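Local coordinates for B12-binding domain-containing protein (Kitasatospora setae, PDB 6WTE) that binds cobalamin and a [4Fe-4S] cluster and acts as a methyltransferase of the radical S-adenosylmethionine family that works by non-radical catalysis, at residues A324-H336 with T360-T374. Sequence-based numbering, arbitrary orientation.
Sequences AAGCRGVNVGSDH and TERLVRLCRERGILT
Val330 spreads its two methyls over Leu363 and Cys367 of helix 360-369 and over Ile372, just beyond it. CG1, anti to the backbone N (chi1 173°), meets Leu363 CD2 tip to tip at 4.1 Å, while CG2 lies 3.9 Å from Cys367 SG and equally close to Ile372 CG2. A beta-branched residue suits this place, since each branch serves a different neighbour, and the small thiol of Cys367 fits beside CG2, facing the strand. Two residues on, Val332 and Leu363 run alongside each other in opposite senses, with Val332 CG2 3.8 Å from Leu363 CD1, so the forked end of one leucine packs against two valines. Farther along, Ser334 OG and Thr360 OG1 share a hydrogen bond of 2.7 Å; the two short hydroxyl side chains pair directly, either being able to donate, in a buried place.

The helix ends in a Schellman motif with Gly371, whose positive phi favours glycine, as its C-prime residue, and the chain then turns into strand 373-380. Leu373 N donates to Arg328 O and Val330 N donates to Leu373 O, both at 2.9 Å; Leu373 thus bonds to the residues either side of Gly329, the pattern of parallel strands. Gly329 CA lies 3.2 Å from Leu373 O in a CA-H...O contact. A water bridges Arg328 O and Gly371 O.

Strand 327-335, helix 357-369 and strand 373-380 form a beta-alpha-beta crossover between adjacent parallel strands, part of the beta/alpha barrel of the radical SAM core: the axes of helix 360-369 and strand 327-335 run nearly antiparallel (168°), and that strand lies between strands 304-309 and 373-380.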
ATOM      1  N   ALA A 324      15.647  19.855  -9.181  1.00 13.45           N
ATOM      2  CA  ALA A 324      15.576  21.193  -8.611  1.00 14.51           C
ATOM      3  C   ALA A 324      14.732  21.219  -7.346  1.00 16.07           C
ATOM      4  O   ALA A 324      14.976  22.045  -6.458  1.00 16.67           O
ATOM      5  CB  ALA A 324      15.015  22.173  -9.642  1.00 17.04           C
ATOM      6  N   ALA A 325      13.750  20.324  -7.248  1.00 12.69           N
ATOM      7  CA  ALA A 325      12.845  20.286  -6.101  1.00 14.80           C
ATOM      8  C   ALA A 325      13.443  19.597  -4.882  1.00 17.30           C
ATOM      9  O   ALA A 325      12.898  19.738  -3.782  1.00 15.47           O
ATOM     10  CB  ALA A 325      11.537  19.584  -6.487  1.00 15.28           C
ATOM     11  N   GLY A 326      14.523  18.848  -5.042  1.00 16.59           N
ATOM     12  CA  GLY A 326      15.116  18.107  -3.953  1.00 19.32           C
ATOM     13  C   GLY A 326      14.917  16.601  -4.001  1.00 15.11           C
ATOM     14  O   GLY A 326      15.083  15.939  -2.964  1.00 14.22           O
ATOM     15  N   CYS A 327      14.564  16.044  -5.151  1.00 13.51           N
ATOM     16  CA  CYS A 327      14.426  14.602  -5.260  1.00 13.14           C
ATOM     17  C   CYS A 327      15.776  13.922  -5.063  1.00 13.49           C
ATOM     18  O   CYS A 327      16.772  14.286  -5.699  1.00 14.95           O
ATOM     19  CB  CYS A 327      13.840  14.239  -6.619  1.00 14.35           C
ATOM     20  SG  CYS A 327      13.554  12.490  -6.857  1.00 14.43           S
ATOM     21  N   ARG A 328      15.806  12.937  -4.168  1.00 12.98           N
ATOM     22  CA  ARG A 328      16.995  12.134  -3.930  1.00 12.13           C
ATOM     23  C   ARG A 328      16.908  10.738  -4.528  1.00 12.31           C
ATOM     24  O   ARG A 328      17.953  10.115  -4.755  1.00 12.73           O
ATOM     25  CB  ARG A 328      17.265  12.005  -2.424  1.00 13.93           C
ATOM     26  CG  ARG A 328      17.716  13.282  -1.741  1.00 15.54           C
ATOM     27  CD  ARG A 328      19.063  13.742  -2.284  1.00 19.08           C
ATOM     28  NE  ARG A 328      19.540  14.939  -1.596  1.00 28.33           N
ATOM     29  CZ  ARG A 328      20.484  14.935  -0.661  1.00 33.44           C
ATOM     30  NH1 ARG A 328      21.064  13.795  -0.303  1.00 31.32           N
ATOM     31  NH2 ARG A 328      20.856  16.074  -0.090  1.00 38.57           N
ATOM     32  N   GLY A 329      15.703  10.223  -4.774  1.00 11.06           N
ATOM     33  CA  GLY A 329      15.571   8.868  -5.273  1.00 10.90           C
ATOM     34  C   GLY A 329      14.278   8.656  -6.021  1.00 14.98           C
ATOM     35  O   GLY A 329      13.241   9.242  -5.687  1.00 11.98           O
ATOM     36  N   VAL A 330      14.342   7.794  -7.035  1.00 11.17           N
ATOM     37  CA  VAL A 330      13.181   7.361  -7.807  1.00 13.33           C
ATOM     38  C   VAL A 330      13.131   5.842  -7.767  1.00 12.04           C
ATOM     39  O   VAL A 330      14.123   5.170  -8.073  1.00 13.82           O
ATOM     40  CB  VAL A 330      13.237   7.862  -9.265  1.00 10.48           C
ATOM     41  CG1 VAL A 330      12.100   7.251 -10.095  1.00 11.58           C
ATOM     42  CG2 VAL A 330      13.177   9.385  -9.307  1.00 11.03           C
ATOM     43  N   ASN A 331      11.980   5.311  -7.381  1.00 13.52           N
ATOM     44  CA  ASN A 331      11.687   3.888  -7.433  1.00 14.36           C
ATOM     45  C   ASN A 331      10.730   3.675  -8.598  1.00 12.97           C
ATOM     46  O   ASN A 331       9.701   4.355  -8.681  1.00 15.33           O
ATOM     47  CB  ASN A 331      11.067   3.423  -6.108  1.00 12.41           C
ATOM     48  CG  ASN A 331      11.105   1.915  -5.933  1.00 21.19           C
ATOM     49  OD1 ASN A 331      11.240   1.164  -6.895  1.00 22.44           O
ATOM     50  ND2 ASN A 331      10.983   1.468  -4.693  1.00 26.61           N
ATOM     51  N   VAL A 332      11.082   2.780  -9.521  1.00 14.47           N
ATOM     52  CA  VAL A 332      10.298   2.580 -10.737  1.00 13.39           C
ATOM     53  C   VAL A 332       9.813   1.134 -10.814  1.00 15.14           C
ATOM     54  O   VAL A 332      10.605   0.191 -10.679  1.00 12.56           O
ATOM     55  CB  VAL A 332      11.084   2.962 -12.006  1.00 11.52           C
ATOM     56  CG1 VAL A 332      12.378   2.168 -12.116  1.00 12.63           C
ATOM     57  CG2 VAL A 332      10.198   2.731 -13.231  1.00 12.00           C
ATOM     58  N   GLY A 333       8.508   0.967 -11.035  1.00 15.44           N
ATOM     59  CA  GLY A 333       7.915  -0.348 -11.231  1.00 13.63           C
ATOM     60  C   GLY A 333       7.998  -0.813 -12.673  1.00 15.91           C
ATOM     61  O   GLY A 333       6.978  -0.965 -13.354  1.00 13.31           O
ATOM     62  N   SER A 334       9.221  -1.026 -13.156  1.00 11.50           N
ATOM     63  CA  SER A 334       9.404  -1.505 -14.523  1.00 11.06           C
ATOM     64  C   SER A 334       8.826  -2.906 -14.693  1.00 14.05           C
ATOM     65  O   SER A 334       8.260  -3.228 -15.745  1.00 13.82           O
ATOM     66  CB  SER A 334      10.889  -1.479 -14.883  1.00 13.20           C
ATOM     67  OG  SER A 334      11.452  -0.199 -14.625  1.00 13.64           O
ATOM     68  N   ASP A 335       9.011  -3.758 -13.684  1.00 13.19           N
ATOM     69  CA  ASP A 335       8.327  -5.036 -13.486  1.00 13.97           C
ATOM     70  C   ASP A 335       8.812  -6.154 -14.407  1.00 13.65           C
ATOM     71  O   ASP A 335       9.044  -7.270 -13.929  1.00 14.03           O
ATOM     72  CB  ASP A 335       6.810  -4.842 -13.591  1.00 14.10           C
ATOM     73  CG  ASP A 335       6.241  -4.154 -12.363  1.00 17.88           C
ATOM     74  OD1 ASP A 335       6.878  -4.256 -11.289  1.00 22.90           O
ATOM     75  OD2 ASP A 335       5.179  -3.505 -12.462  1.00 17.65           O
ATOM     76  N   HIS A 336       8.999  -5.889 -15.699  1.00 12.78           N
ATOM     77  CA  HIS A 336       9.564  -6.894 -16.596  1.00 12.06           C
ATOM     78  C   HIS A 336      10.082  -6.208 -17.854  1.00 12.36           C
ATOM     79  O   HIS A 336       9.994  -4.988 -18.004  1.00 15.28           O
ATOM     80  CB  HIS A 336       8.541  -7.979 -16.959  1.00 13.45           C
ATOM     81  CG  HIS A 336       9.144  -9.344 -17.099  1.00 13.84           C
ATOM     82  ND1 HIS A 336       9.851  -9.738 -18.214  1.00 13.02           N
ATOM     83  CD2 HIS A 336       9.169 -10.396 -16.249  1.00 13.12           C
ATOM     84  CE1 HIS A 336      10.276 -10.976 -18.048  1.00 17.42           C
ATOM     85  NE2 HIS A 336       9.876 -11.400 -16.864  1.00 12.26           N
ATOM     86  N   THR A 360      12.525   2.848 -19.171  1.00 11.24           N
ATOM     87  CA  THR A 360      13.287   2.605 -17.951  1.00 11.26           C
ATOM     88  C   THR A 360      14.750   3.000 -18.135  1.00 11.40           C
ATOM     89  O   THR A 360      15.366   3.573 -17.228  1.00 12.61           O
ATOM     90  CB  THR A 360      13.164   1.136 -17.533  1.00 13.45           C
ATOM     91  OG1 THR A 360      11.821   0.868 -17.089  1.00 11.94           O
ATOM     92  CG2 THR A 360      14.125   0.810 -16.396  1.00 13.93           C
ATOM     93  N   GLU A 361      15.323   2.699 -19.304  1.00 11.67           N
ATOM     94  CA  GLU A 361      16.694   3.114 -19.581  0.50 12.26           C
ATOM     95  C   GLU A 361      16.837   4.630 -19.507  1.00 12.22           C
ATOM     96  O   GLU A 361      17.809   5.141 -18.938  1.00 12.14           O
ATOM     97  CB  GLU A 361      17.122   2.597 -20.955  0.50 13.20           C
ATOM     98  CG  GLU A 361      18.556   2.918 -21.335  0.50 14.16           C
ATOM     99  CD  GLU A 361      19.572   1.989 -20.699  0.50 16.69           C
ATOM    100  OE1 GLU A 361      20.549   2.493 -20.103  0.50 20.27           O
ATOM    101  OE2 GLU A 361      19.399   0.756 -20.801  0.50 15.85           O
ATOM    102  N   ARG A 362      15.886   5.364 -20.090  1.00 11.93           N
ATOM    103  CA  ARG A 362      15.975   6.820 -20.045  0.50 12.73           C
ATOM    104  C   ARG A 362      15.788   7.336 -18.628  1.00 12.86           C
ATOM    105  O   ARG A 362      16.500   8.249 -18.203  1.00 13.20           O
ATOM    106  CB  ARG A 362      14.956   7.466 -20.982  0.50 14.23           C
ATOM    107  CG  ARG A 362      15.088   8.992 -21.010  0.50 15.28           C
ATOM    108  CD  ARG A 362      14.179   9.661 -22.030  0.50 16.79           C
ATOM    109  NE  ARG A 362      12.765   9.537 -21.693  0.50 15.20           N
ATOM    110  CZ  ARG A 362      11.797  10.228 -22.291  0.50 17.02           C
ATOM    111  NH1 ARG A 362      12.096  11.094 -23.252  0.50 17.39           N
ATOM    112  NH2 ARG A 362      10.534  10.059 -21.929  0.50 19.77           N
ATOM    113  N   LEU A 363      14.842   6.767 -17.884  1.00 11.48           N
ATOM    114  CA  LEU A 363      14.657   7.180 -16.498  1.00 11.28           C
ATOM    115  C   LEU A 363      15.952   7.038 -15.716  1.00 11.38           C
ATOM    116  O   LEU A 363      16.372   7.961 -15.008  1.00 11.47           O
ATOM    117  CB  LEU A 363      13.548   6.347 -15.855  1.00 10.98           C
ATOM    118  CG  LEU A 363      13.146   6.614 -14.402  1.00 10.90           C
ATOM    119  CD1 LEU A 363      11.732   6.099 -14.219  1.00 11.54           C
ATOM    120  CD2 LEU A 363      14.062   5.900 -13.425  1.00 12.16           C
ATOM    121  N   VAL A 364      16.588   5.871 -15.816  1.00 12.05           N
ATOM    122  CA  VAL A 364      17.791   5.623 -15.032  1.00 11.89           C
ATOM    123  C   VAL A 364      18.910   6.563 -15.464  1.00 13.18           C
ATOM    124  O   VAL A 364      19.606   7.146 -14.622  1.00 14.55           O
ATOM    125  CB  VAL A 364      18.201   4.142 -15.139  1.00 14.60           C
ATOM    126  CG1 VAL A 364      19.575   3.919 -14.517  1.00 19.48           C
ATOM    127  CG2 VAL A 364      17.160   3.258 -14.461  1.00 12.66           C
ATOM    128  N   ARG A 365      19.068   6.769 -16.776  1.00 12.07           N
ATOM    129  CA  ARG A 365      20.105   7.687 -17.260  1.00 12.40           C
ATOM    130  C   ARG A 365      19.881   9.106 -16.750  1.00 14.07           C
ATOM    131  O   ARG A 365      20.806   9.748 -16.235  1.00 15.92           O
ATOM    132  CB  ARG A 365      20.165   7.698 -18.786  1.00 15.54           C
ATOM    133  CG  ARG A 365      21.045   8.835 -19.302  1.00 15.58           C
ATOM    134  CD  ARG A 365      21.171   8.841 -20.824  1.00 15.31           C
ATOM    135  NE  ARG A 365      19.886   8.996 -21.501  1.00 15.56           N
ATOM    136  CZ  ARG A 365      19.312  10.162 -21.784  1.00 17.19           C
ATOM    137  NH1 ARG A 365      19.895  11.306 -21.435  1.00 19.60           N
ATOM    138  NH2 ARG A 365      18.141  10.185 -22.412  1.00 17.38           N
ATOM    139  N   LEU A 366      18.669   9.630 -16.935  1.00 13.53           N
ATOM    140  CA  LEU A 366      18.373  10.993 -16.507  1.00 15.26           C
ATOM    141  C   LEU A 366      18.603  11.164 -15.012  1.00 15.92           C
ATOM    142  O   LEU A 366      19.126  12.194 -14.569  1.00 14.54           O
ATOM    143  CB  LEU A 366      16.931  11.360 -16.874  1.00 12.83           C
ATOM    144  CG  LEU A 366      16.594  11.502 -18.364  1.00 15.69           C
ATOM    145  CD1 LEU A 366      15.103  11.764 -18.544  1.00 17.21           C
ATOM    146  CD2 LEU A 366      17.425  12.605 -19.030  1.00 16.87           C
ATOM    147  N   CYS A 367      18.221  10.164 -14.215  1.00 15.57           N
ATOM    148  CA  CYS A 367      18.493  10.240 -12.785  1.00 15.28           C
ATOM    149  C   CYS A 367      19.991  10.189 -12.507  1.00 16.55           C
ATOM    150  O   CYS A 367      20.499  10.959 -11.684  1.00 17.31           O
ATOM    151  CB  CYS A 367      17.778   9.117 -12.052  1.00 14.52           C
ATOM    152  SG  CYS A 367      15.981   9.311 -11.968  1.00 13.14           S
ATOM    153  N   ARG A 368      20.709   9.288 -13.186  1.00 16.38           N
ATOM    154  CA  ARG A 368      22.158   9.213 -13.014  0.50 18.02           C
ATOM    155  C   ARG A 368      22.820  10.543 -13.345  1.00 22.40           C
ATOM    156  O   ARG A 368      23.680  11.025 -12.598  1.00 17.41           O
ATOM    157  CB  ARG A 368      22.740   8.099 -13.887  0.50 18.94           C
ATOM    158  CG  ARG A 368      24.256   7.982 -13.773  0.50 20.72           C
ATOM    159  CD  ARG A 368      24.843   6.986 -14.762  0.50 22.05           C
ATOM    160  NE  ARG A 368      24.820   7.477 -16.137  0.50 20.82           N
ATOM    161  CZ  ARG A 368      24.203   6.863 -17.141  0.50 20.34           C
ATOM    162  NH1 ARG A 368      24.237   7.387 -18.359  0.50 22.88           N
ATOM    163  NH2 ARG A 368      23.559   5.723 -16.931  0.50 22.89           N
ATOM    164  N   GLU A 369      22.427  11.154 -14.466  1.00 18.29           N
ATOM    165  CA  GLU A 369      22.981  12.444 -14.861  1.00 18.95           C
ATOM    166  C   GLU A 369      22.770  13.522 -13.805  1.00 18.18           C
ATOM    167  O   GLU A 369      23.533  14.494 -13.765  1.00 17.78           O
ATOM    168  CB  GLU A 369      22.352  12.897 -16.175  1.00 17.09           C
ATOM    169  CG  GLU A 369      22.691  12.017 -17.366  1.00 17.09           C
ATOM    170  CD  GLU A 369      21.913  12.414 -18.599  1.00 17.34           C
ATOM    171  OE1 GLU A 369      20.928  13.174 -18.458  1.00 17.82           O
ATOM    172  OE2 GLU A 369      22.283  11.970 -19.705  1.00 18.49           O
ATOM    173  N   ARG A 370      21.757  13.380 -12.953  1.00 17.13           N
ATOM    174  CA  ARG A 370      21.424  14.402 -11.973  1.00 19.16           C
ATOM    175  C   ARG A 370      21.701  13.969 -10.542  1.00 16.23           C
ATOM    176  O   ARG A 370      21.282  14.658  -9.610  1.00 17.35           O
ATOM    177  CB  ARG A 370      19.957  14.813 -12.121  1.00 17.14           C
ATOM    178  CG  ARG A 370      19.685  15.558 -13.417  1.00 17.03           C
ATOM    179  CD  ARG A 370      18.251  15.398 -13.919  1.00 17.83           C
ATOM    180  NE  ARG A 370      18.113  16.075 -15.205  1.00 16.46           N
ATOM    181  CZ  ARG A 370      18.576  15.583 -16.351  1.00 18.97           C
ATOM    182  NH1 ARG A 370      19.186  14.405 -16.365  1.00 17.13           N
ATOM    183  NH2 ARG A 370      18.438  16.267 -17.480  1.00 17.77           N
ATOM    184  N   GLY A 371      22.409  12.863 -10.342  1.00 15.18           N
ATOM    185  CA  GLY A 371      22.724  12.449  -8.988  1.00 17.91           C
ATOM    186  C   GLY A 371      21.525  11.981  -8.200  1.00 16.90           C
ATOM    187  O   GLY A 371      21.516  12.087  -6.970  1.00 17.85           O
ATOM    188  N   ILE A 372      20.503  11.481  -8.884  1.00 13.15           N
ATOM    189  CA  ILE A 372      19.307  10.936  -8.251  1.00 11.86           C
ATOM    190  C   ILE A 372      19.437   9.423  -8.234  1.00 14.38           C
ATOM    191  O   ILE A 372      19.673   8.802  -9.279  1.00 14.46           O
ATOM    192  CB  ILE A 372      18.043  11.376  -9.001  1.00 11.66           C
ATOM    193  CG1 ILE A 372      17.868  12.886  -8.886  1.00 12.20           C
ATOM    194  CG2 ILE A 372      16.800  10.625  -8.493  1.00 11.64           C
ATOM    195  CD1 ILE A 372      16.788  13.412  -9.800  1.00 13.88           C
ATOM    196  N   LEU A 373      19.283   8.833  -7.052  1.00 13.22           N
ATOM    197  CA  LEU A 373      19.381   7.392  -6.894  1.00 11.58           C
ATOM    198  C   LEU A 373      18.158   6.712  -7.511  1.00 11.28           C
ATOM    199  O   LEU A 373      17.086   7.311  -7.665  1.00 11.24           O
ATOM    200  CB  LEU A 373      19.500   7.023  -5.411  1.00 11.64           C
ATOM    201  CG  LEU A 373      20.554   7.802  -4.608  1.00 15.35           C
ATOM    202  CD1 LEU A 373      20.457   7.485  -3.127  1.00 15.73           C
ATOM    203  CD2 LEU A 373      21.937   7.485  -5.115  1.00 16.20           C
ATOM    204  N   THR A 374      18.336   5.451  -7.888  1.00 12.55           N
ATOM    205  CA  THR A 374      17.301   4.699  -8.586  1.00 11.29           C
ATOM    206  C   THR A 374      17.142   3.312  -7.991  1.00 11.86           C
ATOM    207  O   THR A 374      18.132   2.624  -7.722  1.00 11.25           O
ATOM    208  CB  THR A 374      17.632   4.557 -10.073  1.00 14.02           C
ATOM    209  OG1 THR A 374      18.982   4.096 -10.207  1.00 14.15           O
ATOM    210  CG2 THR A 374      17.485   5.890 -10.784  1.00 12.97           C
TER
HETATM  211  O   HOH W   1      20.373  11.724  -4.650  1.00 18.54           O